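Long-range contact in ATP-dependent CLP protease, putative (Plasmodium falciparum, PDB 2F6I), which probably acts as the serine-type peptidase of an ATP-dependent Clp protease, cutting proteins into small peptides: residues 62-67 and 93-98. Sequence-based numbering, arbitrary orientation.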
loop_
_atom_site.group_PDB
_atom_site.type_symbol
_atom_site.label_atom_id
_atom_site.label_comp_id
_atom_site.label_asym_id
_atom_site.label_seq_id
_atom_site.Cartn_x
_atom_site.Cartn_y
_atom_site.Cartn_z
ATOM N N TYR C 62 -19.579 6.485 38.168
ATOM C CA TYR C 62 -18.678 6.195 39.275
ATOM C C TYR C 62 -18.683 7.321 40.294
ATOM O O TYR C 62 -18.864 7.083 41.487
ATOM C CB TYR C 62 -17.250 5.967 38.770
ATOM C CG TYR C 62 -16.240 5.796 39.888
ATOM C CD1 TYR C 62 -15.607 6.901 40.458
ATOM C CD2 TYR C 62 -15.947 4.534 40.401
ATOM C CE1 TYR C 62 -14.708 6.752 41.511
ATOM C CE2 TYR C 62 -15.051 4.376 41.456
ATOM C CZ TYR C 62 -14.435 5.489 42.004
ATOM O OH TYR C 62 -13.550 5.340 43.050
ATOM N N LEU C 63 -18.479 8.546 39.824
ATOM C CA LEU C 63 -18.463 9.699 40.712
ATOM C C LEU C 63 -19.776 9.823 41.477
ATOM O O LEU C 63 -19.782 9.909 42.703
ATOM C CB LEU C 63 -18.201 10.985 39.919
ATOM C CG LEU C 63 -16.807 11.158 39.307
ATOM C CD1 LEU C 63 -16.751 12.453 38.506
ATOM C CD2 LEU C 63 -15.761 11.171 40.410
ATOM N N ASP C 64 -20.892 9.816 40.756
ATOM C CA ASP C 64 -22.193 9.944 41.396
ATOM C C ASP C 64 -22.408 8.854 42.440
ATOM O O ASP C 64 -23.241 8.998 43.332
ATOM C CB ASP C 64 -23.312 9.887 40.356
ATOM C CG ASP C 64 -24.621 10.446 40.882
ATOM O OD1 ASP C 64 -24.625 11.616 41.322
ATOM O OD2 ASP C 64 -25.642 9.723 40.857
ATOM N N ASN C 65 -21.650 7.768 42.331
ATOM C CA ASN C 65 -21.767 6.665 43.273
ATOM C C ASN C 65 -21.049 6.988 44.584
ATOM O O ASN C 65 -21.440 6.507 45.646
ATOM C CB ASN C 65 -21.183 5.388 42.664
ATOM C CG ASN C 65 -21.527 4.147 43.470
ATOM O OD1 ASN C 65 -21.266 4.081 44.672
ATOM N ND2 ASN C 65 -22.116 3.155 42.808
ATOM N N ILE C 66 -19.997 7.800 44.501
ATOM C CA ILE C 66 -19.232 8.193 45.681
ATOM C C ILE C 66 -20.102 9.103 46.541
ATOM O O ILE C 66 -20.428 8.777 47.680
ATOM C CB ILE C 66 -17.947 8.954 45.284
ATOM C CG1 ILE C 66 -17.100 8.097 44.337
ATOM C CG2 ILE C 66 -17.154 9.325 46.529
ATOM C CD1 ILE C 66 -16.673 6.761 44.917
ATOM N N ASN C 67 -20.462 10.251 45.981
ATOM C CA ASN C 67 -21.323 11.218 46.652
ATOM C C ASN C 67 -22.087 11.962 45.565
ATOM O O ASN C 67 -22.001 11.606 44.392
ATOM C CB ASN C 67 -20.505 12.201 47.491
ATOM C CG ASN C 67 -19.472 12.944 46.675
ATOM O OD1 ASN C 67 -18.291 12.598 46.685
ATOM N ND2 ASN C 67 -19.913 13.966 45.952
ATOM N N ASN C 93 -28.374 13.681 32.988
ATOM C CA ASN C 93 -29.600 13.941 33.729
ATOM C C ASN C 93 -30.100 12.761 34.551
ATOM O O ASN C 93 -31.125 12.856 35.224
ATOM C CB ASN C 93 -30.686 14.406 32.761
ATOM C CG ASN C 93 -30.360 15.741 32.129
ATOM O OD1 ASN C 93 -30.321 16.770 32.806
ATOM N ND2 ASN C 93 -30.109 15.733 30.827
ATOM N N TYR C 94 -29.375 11.651 34.500
ATOM C CA TYR C 94 -29.756 10.470 35.261
ATOM C C TYR C 94 -29.156 10.555 36.666
ATOM O O TYR C 94 -29.826 10.270 37.660
ATOM C CB TYR C 94 -29.249 9.203 34.567
ATOM C CG TYR C 94 -29.592 7.916 35.288
ATOM C CD1 TYR C 94 -28.778 6.790 35.159
ATOM C CD2 TYR C 94 -30.729 7.818 36.089
ATOM C CE1 TYR C 94 -29.086 5.599 35.812
ATOM C CE2 TYR C 94 -31.047 6.630 36.746
ATOM C CZ TYR C 94 -30.221 5.527 36.603
ATOM O OH TYR C 94 -30.524 4.355 37.254
ATOM N N ILE C 95 -27.891 10.960 36.741
ATOM C CA ILE C 95 -27.205 11.069 38.020
ATOM C C ILE C 95 -27.750 12.208 38.879
ATOM O O ILE C 95 -28.316 13.174 38.368
ATOM C CB ILE C 95 -25.681 11.264 37.823
ATOM C CG1 ILE C 95 -25.405 12.575 37.090
ATOM C CG2 ILE C 95 -25.114 10.099 37.029
ATOM C CD1 ILE C 95 -23.934 12.906 36.961
ATOM N N LYS C 96 -27.579 12.078 40.189
ATOM C CA LYS C 96 -28.046 13.083 41.135
ATOM C C LYS C 96 -27.158 14.320 41.132
ATOM O O LYS C 96 -27.654 15.447 41.187
ATOM C CB LYS C 96 -28.103 12.488 42.547
ATOM C CG LYS C 96 -29.438 11.838 42.899
ATOM C CD LYS C 96 -29.884 10.832 41.848
ATOM C CE LYS C 96 -31.296 10.332 42.121
ATOM N NZ LYS C 96 -31.790 9.444 41.030
ATOM N N SER C 97 -25.847 14.103 41.064
ATOM C CA SER C 97 -24.883 15.197 41.059
ATOM C C SER C 97 -25.176 16.216 39.966
ATOM O O SER C 97 -25.568 15.863 38.854
ATOM C CB SER C 97 -23.465 14.661 40.856
ATOM O OG SER C 97 -23.081 13.794 41.903
ATOM N N ASP C 98 -24.989 17.488 40.293
ATOM C CA ASP C 98 -25.197 18.548 39.323
ATOM C C ASP C 98 -23.896 18.692 38.550
ATOM O O ASP C 98 -22.816 18.429 39.079
ATOM C CB ASP C 98 -25.554 19.853 40.027
ATOM C CG ASP C 98 -27.012 19.909 40.443
ATOM O OD1 ASP C 98 -27.480 18.959 41.106
ATOM O OD2 ASP C 98 -27.696 20.900 40.111
#
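Asp64, on the last turn of helix 50-66, reaches across to the loop that leads from helix 82-94 into strand 99-104, and its carboxylate takes three hydrogen bonds there. Two converge on OD1. The backbone N of Ser97 comes to Asp64 OD1 at 2.8 Å from the syn side, nearly straight (164° at the hydrogen) though somewhat out of the carboxylate plane. Ser97 OG meets the same Asp64 OD1 at 2.7 Å, on the anti lone pair that faces away from OD2. The other oxygen serves the preceding residue: the backbone N of Lys96 lies 3.1 Å from Asp64 OD2 and approaches from above the carboxylate plane. With CG anti to the backbone N (chi1 -162°), the acid group extends from the helix far enough to reach both amides.

Ile95 CB sits over the face of the carboxylate, the same face that the two amides approach, 3.3 Å from Asp64 CG, and Ile95 CG2 packs at 3.8 Å against Asp64 CB. Of the Lys96 side chain, CB comes closest, alongside Asp64 OD1; the chain, bent at chi2 (52°), carries NZ to 6.2 Å from Asp64 OD2, without ionic contact.

Ile95 and Ser97 also rest on Ile71 of strand 71-77, and Ser97 OG has a further hydrogen bond to Arg40. In Thr203 of a second subunit, the carbonyl of Asn93 finds a hydrogen-bond partner.

One carboxylate thus ties the last turn of helix 50-66 to the loop running from helix 82-94 to strand 99-104 of the ClpP fold, away from His134, the predicted active-site histidine. Three donors around Asp64, with the guanidinium of Arg40 next to Ser97, would be expected to favour its ionised form, while bonds to both oxygens should limit rotation of the carboxylate about CB-CG.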